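Local coordinates for Ycf54 protein (Thermosynechococcus elongatus, PDB 3HZE), which is of uncharacterised function in itself but, as in its relatives, probably assists the oxidative cyclase step of chlorophyll biosynthesis, at residues Ala2-Ile7 / Ile69-Gln74; Lys11-Glu16 / Leu81-Val86. All coordinates share one frame; numbering follows the deposited sequence.

Interaction 1. Residues Ala2-Ile7 / Ile69-Gln74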
loop_
_atom_site.group_PDB
_atom_site.type_symbol
_atom_site.label_atom_id
_atom_site.label_comp_id
_atom_site.label_asym_id
_atom_site.label_seq_id
_atom_site.Cartn_x
_atom_site.Cartn_y
_atom_site.Cartn_z
ATOM N N ALA A 2 5.423 0.181 15.475
ATOM C CA ALA A 2 4.000 0.386 15.088
ATOM C C ALA A 2 3.533 -0.755 14.192
ATOM O O ALA A 2 4.326 -1.598 13.780
ATOM C CB ALA A 2 3.852 1.721 14.357
ATOM N N THR A 3 2.238 -0.783 13.903
ATOM C CA THR A 3 1.678 -1.810 13.042
ATOM C C THR A 3 1.249 -1.159 11.734
ATOM O O THR A 3 0.544 -0.151 11.736
ATOM C CB THR A 3 0.445 -2.473 13.676
ATOM O OG1 THR A 3 0.817 -3.093 14.913
ATOM C CG2 THR A 3 -0.134 -3.523 12.731
ATOM N N TYR A 4 1.677 -1.743 10.622
ATOM C CA TYR A 4 1.344 -1.224 9.303
ATOM C C TYR A 4 0.422 -2.192 8.573
ATOM O O TYR A 4 0.723 -3.380 8.464
ATOM C CB TYR A 4 2.626 -1.032 8.497
ATOM C CG TYR A 4 3.529 0.022 9.076
ATOM C CD1 TYR A 4 3.417 1.350 8.676
ATOM C CD2 TYR A 4 4.466 -0.295 10.059
ATOM C CE1 TYR A 4 4.212 2.341 9.238
ATOM C CE2 TYR A 4 5.273 0.699 10.634
ATOM C CZ TYR A 4 5.137 2.011 10.215
ATOM O OH TYR A 4 5.928 3.000 10.761
ATOM N N TYR A 5 -0.696 -1.681 8.072
ATOM C CA TYR A 5 -1.651 -2.502 7.335
ATOM C C TYR A 5 -1.473 -2.149 5.865
ATOM O O TYR A 5 -1.096 -1.019 5.538
ATOM C CB TYR A 5 -3.073 -2.182 7.795
ATOM C CG TYR A 5 -3.259 -2.359 9.283
ATOM C CD1 TYR A 5 -3.543 -3.611 9.824
ATOM C CD2 TYR A 5 -3.103 -1.284 10.156
ATOM C CE1 TYR A 5 -3.667 -3.790 11.207
ATOM C CE2 TYR A 5 -3.219 -1.450 11.542
ATOM C CZ TYR A 5 -3.503 -2.707 12.059
ATOM O OH TYR A 5 -3.618 -2.877 13.423
ATOM N N TYR A 6 -1.742 -3.089 4.968
ATOM C CA TYR A 6 -1.536 -2.783 3.558
ATOM C C TYR A 6 -2.343 -3.624 2.593
ATOM O O TYR A 6 -2.770 -4.729 2.921
ATOM C CB TYR A 6 -0.055 -2.979 3.219
ATOM C CG TYR A 6 0.364 -4.440 3.279
ATOM C CD1 TYR A 6 0.111 -5.307 2.217
ATOM C CD2 TYR A 6 0.948 -4.968 4.430
ATOM C CE1 TYR A 6 0.428 -6.673 2.306
ATOM C CE2 TYR A 6 1.267 -6.322 4.528
ATOM C CZ TYR A 6 1.003 -7.167 3.464
ATOM O OH TYR A 6 1.316 -8.501 3.570
ATOM N N ILE A 7 -2.554 -3.087 1.397
ATOM C CA ILE A 7 -3.192 -3.851 0.344
ATOM C C ILE A 7 -2.067 -3.939 -0.691
ATOM O O ILE A 7 -1.261 -3.015 -0.823
ATOM C CB ILE A 7 -4.421 -3.163 -0.292
ATOM C CG1 ILE A 7 -4.072 -1.746 -0.739
ATOM C CG2 ILE A 7 -5.598 -3.219 0.672
ATOM C CD1 ILE A 7 -5.042 -1.184 -1.768
ATOM N N ILE A 69 0.103 1.434 1.996
ATOM C CA ILE A 69 0.329 1.131 3.399
ATOM C C ILE A 69 -0.227 2.225 4.299
ATOM O O ILE A 69 -0.164 3.407 3.956
ATOM C CB ILE A 69 1.843 0.955 3.652
ATOM C CG1 ILE A 69 2.400 -0.083 2.672
ATOM C CG2 ILE A 69 2.098 0.511 5.090
ATOM C CD1 ILE A 69 3.910 -0.227 2.714
ATOM N N SER A 70 -0.770 1.830 5.448
ATOM C CA SER A 70 -1.337 2.794 6.384
ATOM C C SER A 70 -1.381 2.257 7.808
ATOM O O SER A 70 -1.498 1.051 8.024
ATOM C CB SER A 70 -2.760 3.174 5.956
ATOM O OG SER A 70 -3.343 4.086 6.880
ATOM N N THR A 71 -1.286 3.151 8.783
ATOM C CA THR A 71 -1.364 2.713 10.166
ATOM C C THR A 71 -2.827 2.700 10.604
ATOM O O THR A 71 -3.145 2.343 11.740
ATOM C CB THR A 71 -0.538 3.614 11.093
ATOM O OG1 THR A 71 -0.830 4.987 10.811
ATOM C CG2 THR A 71 0.951 3.353 10.886
ATOM N N ASN A 72 -3.714 3.094 9.689
ATOM C CA ASN A 72 -5.156 3.094 9.946
ATOM C C ASN A 72 -5.707 1.829 9.287
ATOM O O ASN A 72 -5.863 1.774 8.066
ATOM C CB ASN A 72 -5.814 4.325 9.316
ATOM C CG ASN A 72 -7.317 4.376 9.561
ATOM O OD1 ASN A 72 -8.010 3.365 9.444
ATOM N ND2 ASN A 72 -7.827 5.559 9.899
ATOM N N GLN A 73 -6.018 0.821 10.092
ATOM C CA GLN A 73 -6.513 -0.437 9.553
ATOM C C GLN A 73 -7.834 -0.343 8.797
ATOM O O GLN A 73 -8.020 -1.036 7.801
ATOM C CB GLN A 73 -6.629 -1.481 10.668
ATOM C CG GLN A 73 -7.229 -2.805 10.223
ATOM C CD GLN A 73 -7.126 -3.874 11.291
ATOM O OE1 GLN A 73 -7.290 -3.598 12.481
ATOM N NE2 GLN A 73 -6.863 -5.106 10.871
ATOM N N GLN A 74 -8.751 0.507 9.255
ATOM C CA GLN A 74 -10.038 0.629 8.576
ATOM C C GLN A 74 -9.911 1.154 7.157
ATOM O O GLN A 74 -10.673 0.751 6.285
ATOM C CB GLN A 74 -10.989 1.515 9.384
ATOM C CG GLN A 74 -11.591 0.795 10.593
ATOM C CD GLN A 74 -10.532 0.203 11.507
ATOM O OE1 GLN A 74 -9.698 0.925 12.063
ATOM N NE2 GLN A 74 -10.557 -1.120 11.667
HETATM O O HOH W 1 -1.386 1.124 13.415
#
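The ring of Y5 carries Q73 on one face: CB of Q73 sits 3.4 Å above the ring plane, almost over its centre, in a CH-pi contact. Extended from there, the Q73 side chain lays its amide over the same ring, the two planes 22° apart and stacked, with CD of Q73 3.5 Å from CE1 of Y5. Backbone oxygen T71 O lies in the ring plane at the edge, 3.8 Å from CE2 of Y5, and S70 O near that plane, 3.5 Å from CD2. With CG beside its own backbone N (chi1 -56°), the Y5 ring leans back along its strand, over the turn that follows S70. The Y4 ring is met obliquely by CG2 of both I69 and T71, and its CE1 lies 3.8 Å from the T71 methyl. Y6 turns its ring away to meet F48, its hydroxyl bonding Q57, and gives I69 just its CB.

Beneath these groups strands 3-10 and 65-70 run antiparallel as the central pair of a ferredoxin-like sheet. Y5 and S70 form a hydrogen-bonded pair, Y5 N reaching S70 O (2.8 Å) and S70 N reaching Y5 O (2.9 Å). Past this pair a water takes over, donating to T3 O and T71 O. Serine suits the strand end because its small OG accepts from N72 N (3.0 Å), closing an ST turn, and also bonds D39 O. Asparagine N72 then serves as N-cap of helix 73-83, its OD1 accepting from F75 N, while glutamine Q73, extended, brings aliphatic part and flat amide to the tyrosine.

Interaction 2. Residues Lys11-Glu16 / Leu81-Val86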
loop_
_atom_site.group_PDB
_atom_site.type_symbol
_atom_site.label_atom_id
_atom_site.label_comp_id
_atom_site.label_asym_id
_atom_site.label_seq_id
_atom_site.Cartn_x
_atom_site.Cartn_y
_atom_site.Cartn_z
ATOM N N LYS A 11 0.758 -3.185 -10.502
ATOM C CA LYS A 11 0.640 -1.804 -10.931
ATOM C C LYS A 11 -0.351 -1.769 -12.088
ATOM O O LYS A 11 -1.050 -0.775 -12.307
ATOM C CB LYS A 11 2.004 -1.260 -11.376
ATOM C CG LYS A 11 3.101 -1.493 -10.345
ATOM C CD LYS A 11 4.028 -0.293 -10.178
ATOM C CE LYS A 11 4.739 0.074 -11.461
ATOM N NZ LYS A 11 5.759 1.141 -11.237
ATOM N N LYS A 12 -0.413 -2.872 -12.823
ATOM C CA LYS A 12 -1.328 -2.979 -13.957
ATOM C C LYS A 12 -2.770 -2.810 -13.461
ATOM O O LYS A 12 -3.536 -2.012 -14.008
ATOM C CB LYS A 12 -1.162 -4.343 -14.639
ATOM C CG LYS A 12 -2.008 -4.519 -15.895
ATOM C CD LYS A 12 -1.921 -5.955 -16.409
ATOM C CE LYS A 12 -2.803 -6.174 -17.632
ATOM N NZ LYS A 12 -2.314 -5.405 -18.808
ATOM N N PHE A 13 -3.136 -3.550 -12.421
ATOM C CA PHE A 13 -4.486 -3.448 -11.872
ATOM C C PHE A 13 -4.762 -2.049 -11.310
ATOM O O PHE A 13 -5.853 -1.507 -11.484
ATOM C CB PHE A 13 -4.696 -4.501 -10.779
ATOM C CG PHE A 13 -6.007 -4.365 -10.044
ATOM C CD1 PHE A 13 -6.055 -3.758 -8.795
ATOM C CD2 PHE A 13 -7.190 -4.842 -10.602
ATOM C CE1 PHE A 13 -7.265 -3.627 -8.106
ATOM C CE2 PHE A 13 -8.405 -4.716 -9.926
ATOM C CZ PHE A 13 -8.441 -4.109 -8.674
ATOM N N LEU A 14 -3.768 -1.473 -10.647
ATOM C CA LEU A 14 -3.892 -0.145 -10.042
ATOM C C LEU A 14 -3.766 1.021 -11.031
ATOM O O LEU A 14 -3.742 2.185 -10.621
ATOM C CB LEU A 14 -2.845 0.022 -8.930
ATOM C CG LEU A 14 -3.010 -0.898 -7.716
ATOM C CD1 LEU A 14 -1.829 -0.739 -6.762
ATOM C CD2 LEU A 14 -4.318 -0.565 -7.014
ATOM N N THR A 15 -3.666 0.719 -12.321
ATOM C CA THR A 15 -3.572 1.770 -13.324
ATOM C C THR A 15 -4.616 1.569 -14.433
ATOM O O THR A 15 -5.138 2.542 -14.976
ATOM C CB THR A 15 -2.151 1.848 -13.961
ATOM O OG1 THR A 15 -1.804 0.584 -14.534
ATOM C CG2 THR A 15 -1.104 2.212 -12.908
ATOM N N GLU A 16 -4.947 0.316 -14.750
ATOM C CA GLU A 16 -5.920 0.049 -15.811
ATOM C C GLU A 16 -7.317 -0.309 -15.331
ATOM O O GLU A 16 -8.247 -0.387 -16.137
ATOM C CB GLU A 16 -5.407 -1.067 -16.738
ATOM C CG GLU A 16 -3.990 -0.839 -17.234
ATOM C CD GLU A 16 -3.592 -1.779 -18.361
ATOM O OE1 GLU A 16 -4.109 -2.914 -18.414
ATOM O OE2 GLU A 16 -2.746 -1.377 -19.189
ATOM N N LEU A 81 -12.439 -3.697 0.409
ATOM C CA LEU A 81 -13.864 -3.777 0.080
ATOM C C LEU A 81 -14.126 -3.154 -1.289
ATOM O O LEU A 81 -14.854 -3.709 -2.110
ATOM C CB LEU A 81 -14.711 -3.027 1.114
ATOM C CG LEU A 81 -15.134 -3.696 2.420
ATOM C CD1 LEU A 81 -15.999 -2.712 3.220
ATOM C CD2 LEU A 81 -15.921 -4.975 2.121
ATOM N N ARG A 82 -13.529 -1.990 -1.524
ATOM C CA ARG A 82 -13.699 -1.283 -2.787
ATOM C C ARG A 82 -13.032 -1.948 -3.999
ATOM O O ARG A 82 -13.664 -2.095 -5.045
ATOM C CB ARG A 82 -13.175 0.157 -2.654
ATOM C CG ARG A 82 -14.010 1.080 -1.755
ATOM C CD ARG A 82 -15.224 1.631 -2.503
ATOM N NE ARG A 82 -14.826 2.108 -3.823
ATOM C CZ ARG A 82 -15.395 1.726 -4.960
ATOM N NH1 ARG A 82 -16.408 0.869 -4.937
ATOM N NH2 ARG A 82 -14.921 2.166 -6.122
ATOM N N LEU A 83 -11.767 -2.348 -3.861
ATOM C CA LEU A 83 -11.016 -2.945 -4.975
ATOM C C LEU A 83 -11.198 -4.445 -5.195
ATOM O O LEU A 83 -11.154 -4.920 -6.334
ATOM C CB LEU A 83 -9.520 -2.637 -4.818
ATOM C CG LEU A 83 -9.013 -1.258 -5.247
ATOM C CD1 LEU A 83 -9.822 -0.169 -4.579
ATOM C CD2 LEU A 83 -7.536 -1.123 -4.886
ATOM N N GLU A 84 -11.370 -5.180 -4.100
ATOM C CA GLU A 84 -11.580 -6.625 -4.116
ATOM C C GLU A 84 -10.411 -7.492 -4.586
ATOM O O GLU A 84 -9.918 -8.335 -3.842
ATOM C CB GLU A 84 -12.833 -6.977 -4.941
ATOM C CG GLU A 84 -13.123 -8.478 -4.993
ATOM C CD GLU A 84 -14.457 -8.825 -5.646
ATOM O OE1 GLU A 84 -14.731 -10.033 -5.797
ATOM O OE2 GLU A 84 -15.227 -7.905 -6.003
ATOM N N TYR A 85 -9.965 -7.294 -5.818
ATOM C CA TYR A 85 -8.878 -8.106 -6.376
ATOM C C TYR A 85 -7.479 -7.657 -5.971
ATOM O O TYR A 85 -6.642 -7.334 -6.818
ATOM C CB TYR A 85 -8.997 -8.122 -7.898
ATOM C CG TYR A 85 -10.263 -8.783 -8.370
ATOM C CD1 TYR A 85 -10.379 -10.169 -8.382
ATOM C CD2 TYR A 85 -11.356 -8.028 -8.778
ATOM C CE1 TYR A 85 -11.555 -10.793 -8.789
ATOM C CE2 TYR A 85 -12.545 -8.642 -9.187
ATOM C CZ TYR A 85 -12.634 -10.024 -9.189
ATOM O OH TYR A 85 -13.796 -10.648 -9.585
ATOM N N VAL A 86 -7.234 -7.653 -4.668
ATOM C CA VAL A 86 -5.944 -7.255 -4.117
ATOM C C VAL A 86 -5.656 -8.145 -2.922
ATOM O O VAL A 86 -6.560 -8.798 -2.396
ATOM C CB VAL A 86 -5.967 -5.796 -3.603
ATOM C CG1 VAL A 86 -6.211 -4.832 -4.751
ATOM C CG2 VAL A 86 -7.053 -5.650 -2.543
#
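Where helix 73-83 ends and the chain turns toward edge strand 87-92, L83, Y85 and V86 receive the ring of F13 from the short helix 13-16. F13 points at them with CG anti to its backbone N (chi1 173°), carrying the ring outward into the turn. Y85 O lies over one face, offset toward the rim; L83 O approaches the edge near the ring plane, 3.7 Å from CZ of F13. The apolar neighbours are CG1 of V86, coming in obliquely 3.7 Å from CE1 of F13, CD2 of L83, 4.1 Å from the same CE1, and CB of Y85, 4.0 Å from CE2 of F13, with the tyrosine ring leading away. Phenylalanine suits the place because a flat ring can touch methyls and backbone together; an alanine here would probably leave L83, Y85 CB and V86 CG1 without their common partner and open a gap between helix 13-16 and the turn at 83-86.

Deeper in, L14 and L83 cross at about a right angle, their CD2 methyls 3.9 Å apart, and L14 continues onto A9, A66 and I68 of the sheet. At E84 the chain leaves the helix with a positive phi (67°), and Y85 is the centre of an inverse gamma turn. K12 NZ makes a salt bridge with E16 OE1 (3.1 Å), one turn on. The passage from helix 73-83 into edge strand 87-92 completes the second beta-alpha-beta unit of a ferredoxin-like fold, whose crossover spans strand 3-10.

Overall arrangement
The centres of the two interactions lie about 17 Å apart, one near each end of helix 73-83. Their segments alternate along the chain: 2-7, 11-16, 69-74, then 81-86. Strand 3-10 holds the first segment and is followed in the chain by helix 13-16, while helix 73-83 begins within interaction 1 and finishes within interaction 2. I7 of the strand packs beneath this helix, on I76, L79 and L83, and here the contacts touch, CD1 of I7 lying 4.0 Å from CD2 of L83. The two ends of the second beta-alpha-beta helix are thus packed against the first strand and the short helix after it, joining the start of the chain to residues more than 60 positions later.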